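PDB 4WES: nitrogenase molybdenum-iron protein alpha chain from Clostridium pasteurianum, which forms, with the beta chain, the molybdenum-iron component of nitrogenase, which holds the molybdenum-iron cofactor where dinitrogen is reduced to ammonium and shares an [8Fe-7S] cluster. Local coordinates for residues E129-F134 against I165-H170; H135-G140 against A244-V249; E230-H235 against E313-E318; L257-C262 against R297-C302. All coordinates share one frame; numbering follows the deposited sequence.

Interaction 1. Residues E129-F134 against I165-H170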
# COMPACT_ATOMS: atom_id res chain seq x y z
N GLU A 129 4.04 -39.41 -8.26
CA GLU A 129 3.76 -38.40 -7.24
C GLU A 129 2.51 -37.63 -7.55
O GLU A 129 1.70 -37.40 -6.65
CB GLU A 129 4.96 -37.47 -7.05
CG GLU A 129 6.13 -38.11 -6.34
CD GLU A 129 7.38 -37.26 -6.17
OE1 GLU A 129 7.45 -36.14 -6.69
OE2 GLU A 129 8.31 -37.76 -5.48
N ALA A 130 2.32 -37.24 -8.81
CA ALA A 130 1.10 -36.52 -9.17
C ALA A 130 -0.15 -37.36 -8.89
O ALA A 130 -1.15 -36.86 -8.39
CB ALA A 130 1.13 -36.12 -10.62
N TYR A 131 -0.11 -38.65 -9.25
CA TYR A 131 -1.24 -39.51 -9.03
C TYR A 131 -1.54 -39.66 -7.54
O TYR A 131 -2.70 -39.50 -7.11
CB TYR A 131 -0.98 -40.90 -9.66
CG TYR A 131 -2.09 -41.86 -9.32
CD1 TYR A 131 -3.34 -41.73 -9.92
CD2 TYR A 131 -1.92 -42.83 -8.37
CE1 TYR A 131 -4.39 -42.54 -9.55
CE2 TYR A 131 -2.95 -43.67 -8.02
CZ TYR A 131 -4.19 -43.50 -8.59
OH TYR A 131 -5.23 -44.33 -8.25
N GLU A 132 -0.54 -39.99 -6.75
CA GLU A 132 -0.77 -40.25 -5.35
C GLU A 132 -1.19 -38.99 -4.60
O GLU A 132 -1.93 -39.08 -3.63
CB GLU A 132 0.45 -40.88 -4.68
CG GLU A 132 0.85 -42.24 -5.23
CD GLU A 132 -0.16 -43.35 -5.02
OE1 GLU A 132 -0.06 -44.36 -5.77
OE2 GLU A 132 -1.02 -43.24 -4.11
N MET A 133 -0.72 -37.83 -5.04
CA MET A 133 -1.09 -36.59 -4.36
C MET A 133 -2.45 -36.08 -4.77
O MET A 133 -3.16 -35.51 -3.94
CB MET A 133 -0.05 -35.50 -4.65
CG MET A 133 1.25 -35.80 -3.96
SD MET A 133 2.57 -34.64 -4.36
CE MET A 133 1.99 -33.21 -3.47
N PHE A 134 -2.80 -36.23 -6.04
CA PHE A 134 -3.94 -35.48 -6.60
C PHE A 134 -5.08 -36.31 -7.14
O PHE A 134 -6.18 -35.78 -7.31
CB PHE A 134 -3.44 -34.51 -7.68
CG PHE A 134 -2.42 -33.54 -7.16
CD1 PHE A 134 -2.75 -32.65 -6.16
CD2 PHE A 134 -1.14 -33.55 -7.65
CE1 PHE A 134 -1.80 -31.79 -5.64
CE2 PHE A 134 -0.19 -32.69 -7.13
CZ PHE A 134 -0.52 -31.81 -6.13
N ILE A 165 -1.11 -47.18 -12.44
CA ILE A 165 -1.92 -46.30 -11.59
C ILE A 165 -3.42 -46.39 -11.87
O ILE A 165 -4.25 -46.03 -11.03
CB ILE A 165 -1.44 -44.84 -11.64
CG1 ILE A 165 -1.71 -44.19 -13.01
CG2 ILE A 165 0.01 -44.76 -11.21
CD1 ILE A 165 -1.26 -42.74 -13.10
N GLY A 166 -3.80 -46.88 -13.04
CA GLY A 166 -5.20 -47.15 -13.32
C GLY A 166 -6.00 -45.97 -13.84
O GLY A 166 -7.22 -46.03 -13.80
N ILE A 167 -5.33 -44.92 -14.31
CA ILE A 167 -5.99 -43.79 -14.98
C ILE A 167 -5.23 -43.52 -16.26
O ILE A 167 -4.09 -43.94 -16.45
CB ILE A 167 -6.07 -42.49 -14.10
CG1 ILE A 167 -4.69 -41.93 -13.78
CG2 ILE A 167 -6.92 -42.76 -12.86
CD1 ILE A 167 -4.74 -40.52 -13.25
N PRO A 168 -5.86 -42.75 -17.17
CA PRO A 168 -5.19 -42.48 -18.44
C PRO A 168 -3.98 -41.55 -18.26
O PRO A 168 -4.05 -40.62 -17.44
CB PRO A 168 -6.27 -41.81 -19.26
CG PRO A 168 -7.59 -42.28 -18.67
CD PRO A 168 -7.26 -42.34 -17.21
N VAL A 169 -2.93 -41.80 -19.02
CA VAL A 169 -1.77 -40.92 -19.08
C VAL A 169 -1.53 -40.67 -20.56
O VAL A 169 -1.30 -41.60 -21.32
CB VAL A 169 -0.53 -41.51 -18.39
CG1 VAL A 169 0.59 -40.50 -18.36
CG2 VAL A 169 -0.85 -41.95 -16.97
N HIS A 170 -1.56 -39.41 -20.96
CA HIS A 170 -1.46 -39.04 -22.37
C HIS A 170 -0.17 -38.30 -22.64
O HIS A 170 0.08 -37.24 -22.05
CB HIS A 170 -2.62 -38.16 -22.79
CG HIS A 170 -3.95 -38.80 -22.54
ND1 HIS A 170 -4.32 -39.96 -23.17
CD2 HIS A 170 -4.99 -38.46 -21.75
CE1 HIS A 170 -5.53 -40.29 -22.79
NE2 HIS A 170 -5.96 -39.42 -21.92
O HOH W 1 -6.84 -45.66 -10.14
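Tyr-131 sends its ring toward residues 165-167 because CG stands opposite the backbone N (chi1 175°), and it meets Ile-165, whose CG1 lies between the backbone N and the carbonyl carbon (chi1 69°). The backbone sets Ile-165 CB over the aromatic face, 3.8 Å from the centroid of the Tyr-131 ring and only 12° off the normal, a CH-pi contact. The rotation of Ile-165 then puts its CD1 beside CB and CD1 of Tyr-131, with its CG2 at Tyr-131 CD2, so a beta-branched residue suits the place well. Ile-167 comes to the edge instead, with its CD1 3.8 Å from Tyr-131 CD1. The phenol end is handled by water: one molecule lies 2.8 Å from Tyr-131 OH and donates to Ile-165 O, also at 2.8 Å, linking the hydroxyl to a carbonyl at the end of a helix. Gly-166, with positive phi, turns the chain there toward the strand. Tyr-131 also meets His-135 edge-to-face. The contact thus joins the last turns of helix 120-134 to the C-terminal end of helix 154-165 and the approach to strand 169-172, with Ile-165 and Ile-167 both resting on Ile-139 of the neighbouring strand 138-143.

Interaction 2. Residues H135-G140 against A244-V249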
# COMPACT_ATOMS: atom_id res chain seq x y z
N HIS A 135 -4.83 -37.59 -7.41
CA HIS A 135 -5.85 -38.49 -7.98
C HIS A 135 -6.69 -37.79 -9.05
O HIS A 135 -7.94 -37.74 -8.93
CB HIS A 135 -6.73 -39.13 -6.90
CG HIS A 135 -5.95 -40.02 -6.01
ND1 HIS A 135 -5.34 -39.57 -4.86
CD2 HIS A 135 -5.61 -41.32 -6.13
CE1 HIS A 135 -4.67 -40.56 -4.30
NE2 HIS A 135 -4.82 -41.64 -5.05
N PRO A 136 -6.06 -37.30 -10.11
CA PRO A 136 -6.82 -36.58 -11.12
C PRO A 136 -7.59 -37.53 -12.07
O PRO A 136 -7.43 -38.76 -12.01
CB PRO A 136 -5.71 -35.85 -11.88
CG PRO A 136 -4.59 -36.86 -11.84
CD PRO A 136 -4.64 -37.44 -10.46
N ALA A 137 -8.36 -36.96 -12.99
CA ALA A 137 -9.07 -37.75 -13.98
C ALA A 137 -8.11 -38.42 -14.96
O ALA A 137 -8.38 -39.48 -15.51
CB ALA A 137 -10.05 -36.87 -14.72
N ALA A 138 -6.99 -37.74 -15.22
CA ALA A 138 -5.97 -38.15 -16.20
C ALA A 138 -4.74 -37.33 -15.94
O ALA A 138 -4.80 -36.30 -15.26
CB ALA A 138 -6.45 -37.97 -17.62
N ILE A 139 -3.64 -37.78 -16.50
CA ILE A 139 -2.36 -37.05 -16.48
C ILE A 139 -1.90 -36.86 -17.89
O ILE A 139 -2.00 -37.77 -18.72
CB ILE A 139 -1.32 -37.81 -15.63
CG1 ILE A 139 -1.79 -37.83 -14.16
CG2 ILE A 139 0.08 -37.20 -15.78
CD1 ILE A 139 -0.99 -38.73 -13.24
N GLY A 140 -1.41 -35.65 -18.21
CA GLY A 140 -0.74 -35.41 -19.47
C GLY A 140 0.75 -35.22 -19.25
O GLY A 140 1.17 -34.69 -18.22
N ALA A 244 -13.21 -27.16 -19.38
CA ALA A 244 -13.60 -28.54 -19.60
C ALA A 244 -13.16 -29.45 -18.48
O ALA A 244 -12.08 -29.32 -17.92
CB ALA A 244 -12.99 -29.06 -20.90
N THR A 245 -14.01 -30.45 -18.21
CA THR A 245 -13.57 -31.64 -17.52
C THR A 245 -13.07 -32.66 -18.54
O THR A 245 -13.51 -32.69 -19.71
CB THR A 245 -14.69 -32.30 -16.71
OG1 THR A 245 -15.71 -32.72 -17.61
CG2 THR A 245 -15.21 -31.35 -15.66
N TYR A 246 -12.20 -33.55 -18.07
CA TYR A 246 -11.74 -34.65 -18.90
C TYR A 246 -12.91 -35.48 -19.41
O TYR A 246 -12.98 -35.87 -20.59
CB TYR A 246 -10.75 -35.49 -18.08
CG TYR A 246 -10.13 -36.62 -18.83
CD1 TYR A 246 -9.09 -36.41 -19.72
CD2 TYR A 246 -10.57 -37.95 -18.64
CE1 TYR A 246 -8.50 -37.43 -20.40
CE2 TYR A 246 -9.95 -38.98 -19.32
CZ TYR A 246 -8.93 -38.74 -20.20
OH TYR A 246 -8.36 -39.77 -20.88
N GLU A 247 -13.88 -35.78 -18.53
CA GLU A 247 -15.02 -36.60 -18.90
C GLU A 247 -15.85 -35.93 -20.00
O GLU A 247 -16.37 -36.62 -20.89
CB GLU A 247 -15.85 -36.88 -17.66
CG GLU A 247 -17.10 -37.71 -17.93
CD GLU A 247 -17.81 -37.99 -16.64
OE1 GLU A 247 -18.92 -37.44 -16.46
OE2 GLU A 247 -17.27 -38.75 -15.81
N LYS A 248 -15.99 -34.62 -19.97
CA LYS A 248 -16.74 -33.96 -21.04
C LYS A 248 -16.02 -34.13 -22.37
O LYS A 248 -16.67 -34.32 -23.42
CB LYS A 248 -17.05 -32.49 -20.73
CG LYS A 248 -18.20 -32.44 -19.74
CD LYS A 248 -18.46 -31.17 -19.01
CE LYS A 248 -19.00 -30.12 -19.90
NZ LYS A 248 -19.41 -28.84 -19.19
N VAL A 249 -14.69 -34.02 -22.39
CA VAL A 249 -13.99 -34.27 -23.63
C VAL A 249 -14.18 -35.72 -24.09
O VAL A 249 -14.39 -35.99 -25.28
CB VAL A 249 -12.51 -33.88 -23.51
CG1 VAL A 249 -11.80 -34.05 -24.84
CG2 VAL A 249 -12.34 -32.43 -23.02
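The first turn of helix 246-250 lays Tyr-246 against Ala-137 and Ala-138, where the chain enters strand 138-143 of a four-stranded parallel sheet. The methyl of Ala-138 sits over one face of the phenol ring, displaced from the middle toward the rim: its CB is 3.6 Å from the ring centroid, 17° off the normal, in a CH-pi contact. The closest ring atom is Tyr-246 CE1, 3.5 Å from Ala-138 CB. Ala-137 works nearer the backbone, its CB 3.7 Å from Tyr-246 CB. With CG turned opposite the backbone N (chi1 -177°), the tyrosine extends from the helix over the strand entrance, and the two small alanines allow its flat ring to come down close to the main chain. Its hydroxyl is not left without a partner in this buried setting: Tyr-246 OH is hydrogen-bonded to His-170 NE2 on the adjoining strand 169-172. The backbone end is fixed as well. Thr-245 is the N-cap, its OG1 accepting from Lys-248 N at 3.0 Å, and Tyr-246 N donates to Asp-68 OD1. The join between 135-140 and 244-249 is apolar, made by two alanine methyls against the ring and CB of Tyr-246. Here a helix from the unit built on strands 209-215, 235-239, 257-260 and 281-283 packs against the start of a strand in the sheet of 69-74, 138-143 and 169-172, an interface between two alpha/beta units of the subunit.

Interaction 3. Residues E230-H235 against E313-E318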
# COMPACT_ATOMS: atom_id res chain seq x y z
N GLU A 230 -27.83 -21.79 -23.48
CA GLU A 230 -28.71 -22.50 -22.57
C GLU A 230 -30.07 -21.78 -22.43
O GLU A 230 -31.11 -22.47 -22.29
CB GLU A 230 -28.01 -22.69 -21.21
CG GLU A 230 -26.88 -23.70 -21.36
CD GLU A 230 -25.92 -23.83 -20.17
OE1 GLU A 230 -25.13 -24.81 -20.20
OE2 GLU A 230 -25.94 -23.03 -19.21
N LYS A 231 -30.10 -20.45 -22.48
CA LYS A 231 -31.37 -19.73 -22.47
C LYS A 231 -32.25 -20.10 -23.67
O LYS A 231 -33.48 -20.21 -23.54
CB LYS A 231 -31.15 -18.20 -22.52
CG LYS A 231 -30.92 -17.49 -21.23
CD LYS A 231 -30.61 -16.01 -21.49
CE LYS A 231 -31.86 -15.25 -21.86
NZ LYS A 231 -31.63 -13.80 -21.67
N ILE A 232 -31.63 -20.32 -24.83
CA ILE A 232 -32.39 -20.68 -26.01
C ILE A 232 -32.91 -22.13 -25.90
O ILE A 232 -34.00 -22.46 -26.43
CB ILE A 232 -31.53 -20.48 -27.26
CG1 ILE A 232 -31.28 -18.98 -27.45
CG2 ILE A 232 -32.21 -21.09 -28.46
CD1 ILE A 232 -30.18 -18.66 -28.43
N GLY A 233 -32.13 -22.98 -25.22
CA GLY A 233 -32.56 -24.36 -25.00
C GLY A 233 -31.58 -25.42 -25.45
O GLY A 233 -31.90 -26.61 -25.37
N TYR A 234 -30.40 -25.04 -25.92
CA TYR A 234 -29.40 -26.04 -26.27
C TYR A 234 -28.80 -26.69 -25.04
O TYR A 234 -28.73 -26.08 -23.96
CB TYR A 234 -28.27 -25.39 -27.08
CG TYR A 234 -28.73 -24.85 -28.42
CD1 TYR A 234 -29.00 -25.72 -29.49
CD2 TYR A 234 -28.92 -23.49 -28.62
CE1 TYR A 234 -29.43 -25.25 -30.72
CE2 TYR A 234 -29.35 -23.01 -29.84
CZ TYR A 234 -29.62 -23.88 -30.88
OH TYR A 234 -30.04 -23.42 -32.10
N HIS A 235 -28.32 -27.91 -25.22
CA HIS A 235 -27.50 -28.56 -24.25
C HIS A 235 -26.06 -28.38 -24.73
O HIS A 235 -25.71 -28.87 -25.80
CB HIS A 235 -27.82 -30.06 -24.16
CG HIS A 235 -26.88 -30.77 -23.25
ND1 HIS A 235 -26.01 -31.76 -23.68
CD2 HIS A 235 -26.66 -30.62 -21.92
CE1 HIS A 235 -25.30 -32.19 -22.65
NE2 HIS A 235 -25.68 -31.52 -21.58
N GLU A 313 -35.01 -16.09 -31.62
CA GLU A 313 -35.35 -14.69 -31.91
C GLU A 313 -35.75 -13.93 -30.65
O GLU A 313 -35.42 -12.75 -30.51
CB GLU A 313 -36.38 -14.59 -33.03
CG GLU A 313 -35.85 -15.12 -34.35
CD GLU A 313 -34.65 -14.36 -34.86
OE1 GLU A 313 -33.74 -14.99 -35.41
OE2 GLU A 313 -34.59 -13.12 -34.71
N GLU A 314 -36.46 -14.58 -29.73
CA GLU A 314 -36.81 -13.91 -28.47
C GLU A 314 -35.54 -13.54 -27.70
O GLU A 314 -35.45 -12.42 -27.17
CB GLU A 314 -37.67 -14.80 -27.58
CG GLU A 314 -39.06 -15.00 -28.13
CD GLU A 314 -39.87 -16.03 -27.37
OE1 GLU A 314 -39.33 -16.74 -26.48
OE2 GLU A 314 -41.08 -16.09 -27.68
N VAL A 315 -34.60 -14.47 -27.59
CA VAL A 315 -33.39 -14.21 -26.83
C VAL A 315 -32.52 -13.14 -27.49
O VAL A 315 -32.02 -12.25 -26.81
CB VAL A 315 -32.62 -15.52 -26.57
CG1 VAL A 315 -31.25 -15.26 -25.99
CG2 VAL A 315 -33.44 -16.44 -25.65
N ILE A 316 -32.37 -13.22 -28.80
CA ILE A 316 -31.63 -12.18 -29.54
C ILE A 316 -32.24 -10.81 -29.23
O ILE A 316 -31.52 -9.86 -28.88
CB ILE A 316 -31.60 -12.45 -31.06
CG1 ILE A 316 -30.68 -13.63 -31.38
CG2 ILE A 316 -31.16 -11.21 -31.82
CD1 ILE A 316 -30.82 -14.13 -32.78
N ALA A 317 -33.56 -10.69 -29.34
CA ALA A 317 -34.18 -9.39 -29.16
C ALA A 317 -34.00 -8.86 -27.74
O ALA A 317 -33.70 -7.67 -27.56
CB ALA A 317 -35.65 -9.47 -29.50
N GLU A 318 -34.15 -9.73 -26.74
CA GLU A 318 -34.04 -9.27 -25.37
C GLU A 318 -32.59 -8.91 -25.02
O GLU A 318 -32.32 -7.93 -24.31
CB GLU A 318 -34.62 -10.24 -24.36
CG GLU A 318 -33.81 -11.42 -24.02
CD GLU A 318 -34.60 -12.40 -23.19
OE1 GLU A 318 -35.79 -12.15 -22.91
OE2 GLU A 318 -34.04 -13.43 -22.86
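Ile-232 and Val-315 mark the closest backbone approach, their CA atoms 6.6 Å apart, where the C-terminal end of helix 221-232 runs up against an early part of the long helix 306-334. Between them the packing is aliphatic. Ile-232 crosses Val-315 at a slant and touches it with CG1, 3.8 Å from Val-315 CG2 and equally far from Val-315 CB, so the isoleucine methylene rests beside the fork of the valine. Such compact branched side chains suit a buried seam between helices. Farther out, Lys-231 and Glu-318 reach for each other from opposite directions. Bent at chi3 (75°), the lysine chain passes its CE over Val-315 CG1 at 4.2 Å and brings NZ to Glu-318 OE2 at 2.7 Å, a hydrogen-bonded salt bridge. The ammonium approaches from above the carboxylate plane, 35° out of it. Lys-231 NZ has a second carboxylate partner in Glu-319. Behind this pair the helix ends in a Schellman motif, with Gly-233 at positive phi and Tyr-234 N bonded back to Leu-229 O; Lys-231 O, near this helix end, accepts from Arg-311 NH1. The chemistry is therefore layered, apolar within and ionic toward the surface. Two carboxylates around one ammonium would be expected to favour the charged form of the lysine, and the methylenes below let that charge stay near the surface while the chain still contributes to packing.

Interaction 4. Residues L257-C262 against R297-C302. With ICS (iron-sulfur-molybdenum cluster with interstitial carbon), chain F.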
# COMPACT_ATOMS: atom_id res chain seq x y z
N LEU A 257 -24.23 -31.26 -33.29
CA LEU A 257 -23.62 -30.22 -34.10
C LEU A 257 -22.41 -29.67 -33.38
O LEU A 257 -22.50 -29.30 -32.20
CB LEU A 257 -24.63 -29.08 -34.37
CG LEU A 257 -24.17 -27.95 -35.30
CD1 LEU A 257 -23.91 -28.45 -36.72
CD2 LEU A 257 -25.23 -26.87 -35.28
N ASN A 258 -21.29 -29.61 -34.11
CA ASN A 258 -20.08 -28.95 -33.62
C ASN A 258 -20.02 -27.51 -34.13
O ASN A 258 -20.27 -27.25 -35.32
CB ASN A 258 -18.83 -29.70 -34.11
CG ASN A 258 -18.49 -30.90 -33.26
OD1 ASN A 258 -18.62 -30.84 -32.05
ND2 ASN A 258 -17.90 -31.92 -33.89
N LEU A 259 -19.69 -26.59 -33.23
CA LEU A 259 -19.54 -25.18 -33.55
C LEU A 259 -18.04 -24.85 -33.49
O LEU A 259 -17.45 -24.97 -32.43
CB LEU A 259 -20.30 -24.32 -32.56
CG LEU A 259 -21.74 -24.71 -32.24
CD1 LEU A 259 -22.34 -23.77 -31.20
CD2 LEU A 259 -22.62 -24.80 -33.45
N VAL A 260 -17.46 -24.37 -34.56
CA VAL A 260 -16.02 -24.11 -34.59
C VAL A 260 -15.76 -22.62 -34.45
O VAL A 260 -16.00 -21.85 -35.39
CB VAL A 260 -15.41 -24.69 -35.88
CG1 VAL A 260 -13.96 -24.28 -36.05
CG2 VAL A 260 -15.52 -26.21 -35.89
N GLN A 261 -15.27 -22.22 -33.28
CA GLN A 261 -14.94 -20.82 -33.01
C GLN A 261 -13.53 -20.51 -33.55
O GLN A 261 -13.39 -19.75 -34.48
CB GLN A 261 -15.07 -20.50 -31.51
CG GLN A 261 -14.70 -19.07 -31.12
CD GLN A 261 -15.61 -18.04 -31.71
OE1 GLN A 261 -16.84 -18.20 -31.67
NE2 GLN A 261 -15.04 -16.96 -32.23
N CYS A 262 -12.52 -21.15 -32.98
CA CYS A 262 -11.17 -21.05 -33.52
C CYS A 262 -10.96 -22.13 -34.57
O CYS A 262 -10.77 -23.32 -34.23
CB CYS A 262 -10.11 -21.20 -32.43
SG CYS A 262 -8.49 -21.17 -33.18
N ARG A 297 -28.61 -17.79 -35.60
CA ARG A 297 -29.54 -18.04 -36.69
C ARG A 297 -29.11 -19.23 -37.56
O ARG A 297 -29.95 -20.02 -37.99
CB ARG A 297 -29.77 -16.77 -37.50
CG ARG A 297 -30.60 -15.75 -36.73
CD ARG A 297 -30.68 -14.41 -37.41
NE ARG A 297 -31.60 -13.58 -36.68
CZ ARG A 297 -31.71 -12.27 -36.82
NH1 ARG A 297 -30.89 -11.62 -37.64
NH2 ARG A 297 -32.61 -11.61 -36.13
N ASP A 298 -27.81 -19.40 -37.75
CA ASP A 298 -27.32 -20.57 -38.49
C ASP A 298 -27.62 -21.86 -37.74
O ASP A 298 -28.00 -22.88 -38.33
CB ASP A 298 -25.82 -20.47 -38.71
CG ASP A 298 -25.41 -19.47 -39.79
OD1 ASP A 298 -26.24 -19.10 -40.63
OD2 ASP A 298 -24.21 -19.16 -39.85
N MET A 299 -27.41 -21.82 -36.42
CA MET A 299 -27.66 -22.99 -35.58
C MET A 299 -29.14 -23.35 -35.66
O MET A 299 -29.51 -24.52 -35.83
CB MET A 299 -27.31 -22.70 -34.13
CG MET A 299 -25.83 -22.56 -33.89
SD MET A 299 -25.50 -22.08 -32.19
CE MET A 299 -25.97 -23.60 -31.36
N ALA A 300 -30.03 -22.36 -35.59
CA ALA A 300 -31.46 -22.62 -35.63
C ALA A 300 -31.86 -23.21 -36.98
O ALA A 300 -32.70 -24.10 -37.06
CB ALA A 300 -32.25 -21.34 -35.36
N LYS A 301 -31.24 -22.75 -38.06
CA LYS A 301 -31.50 -23.33 -39.37
C LYS A 301 -31.12 -24.81 -39.43
O LYS A 301 -31.83 -25.62 -40.01
CB LYS A 301 -30.78 -22.55 -40.46
CG LYS A 301 -31.40 -21.20 -40.76
CD LYS A 301 -30.56 -20.32 -41.66
CE LYS A 301 -31.17 -18.93 -41.74
NZ LYS A 301 -30.34 -18.02 -42.55
N CYS A 302 -29.99 -25.15 -38.80
CA CYS A 302 -29.55 -26.55 -38.80
C CYS A 302 -30.51 -27.45 -38.05
O CYS A 302 -30.81 -28.55 -38.51
CB CYS A 302 -28.13 -26.67 -38.21
SG CYS A 302 -26.81 -25.98 -39.21
FE1 ICS F . -7.20 -20.19 -31.58
MO1 ICS F . -2.87 -16.16 -27.91
FE2 ICS F . -4.71 -19.94 -30.69
FE3 ICS F . -6.75 -19.14 -29.16
FE4 ICS F . -6.14 -17.81 -31.38
FE5 ICS F . -4.51 -16.32 -30.04
FE6 ICS F . -3.13 -18.44 -29.31
FE7 ICS F . -5.11 -17.63 -27.84
CX ICS F . -5.09 -18.20 -29.78
S1A ICS F . -5.39 -19.46 -32.79
S1B ICS F . -2.27 -16.55 -30.14
S2A ICS F . -6.31 -21.29 -29.82
S2B ICS F . -2.58 -20.35 -30.20
S3A ICS F . -5.68 -15.68 -31.86
S3B ICS F . -3.13 -18.37 -27.09
S4A ICS F . -8.25 -18.34 -30.66
S4B ICS F . -5.09 -15.42 -28.07
S5A ICS F . -6.92 -18.58 -27.00
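Apolar contacts between Leu-257, Leu-259, Met-299 and Cys-302 join strand 257-260 to helix 289-303. Leu-259 and Met-299 cross at about a right angle: Leu-259 CD1 meets Met-299 CE at 3.6 Å and SD at 3.7 Å, while its other methyl, CD2, lies 3.9 Å from Met-299 CG. The bend of the methionine at chi3 (69°) folds CE back onto the leucine, and the flexible thioether lets the chain follow the shape of its partner. One turn along the helix, Leu-257 CD2 reaches Cys-302 CB at 4.1 Å, a looser touch suited to a small side chain. Alternation along the strand puts Leu-257 and Leu-259 toward this helix, whereas Val-260 packs on helix 263-277. Met-299 also rests on Ile-210 and Tyr-234.

Ionic pairing occurs on the helix, where Arg-297 NE forms a salt bridge with Glu-313 OE1 of the following helix.

Metal coordination belongs to the far end of the strand segment. Cys-262 SG binds the iron atom FE1 of the molybdenum-iron cluster at 2.3 Å; with SG opposite the backbone N (chi1 176°), the thiolate projects to the cluster. The same cysteine is the N-cap of helix 263-277, its sulfur accepting from a backbone N just beyond the segment, a bond that helps to hold the sulfur in position. A ligand in the turn between the C-terminal end of a parallel strand and the next helix is typical of alpha/beta domains, and here that turn helps form the cofactor site.

Overall arrangement
From the N terminus, interaction 1 closes first, bringing residues 165-170 back to the end of helix 120-134. Interaction 2 starts inside that loop, at 135-140, and closes far beyond it at 244-249, so the two cross; their centres lie 11 Å apart. Interaction 3 opens at 230-235, before interaction 2 has closed, and crosses it in turn, although the nearest atoms stay about 7 Å apart. Interaction 4 lies wholly within the span of interaction 3. Interaction 1 ties helices 120-134 and 154-165 together beside the sheet containing 138-143; interaction 2 joins that sheet to a helix of the next alpha/beta unit. Interaction 4 packs helix 289-303 on the sheet containing 257-260, and interaction 3 packs helix 221-232 against helix 306-334.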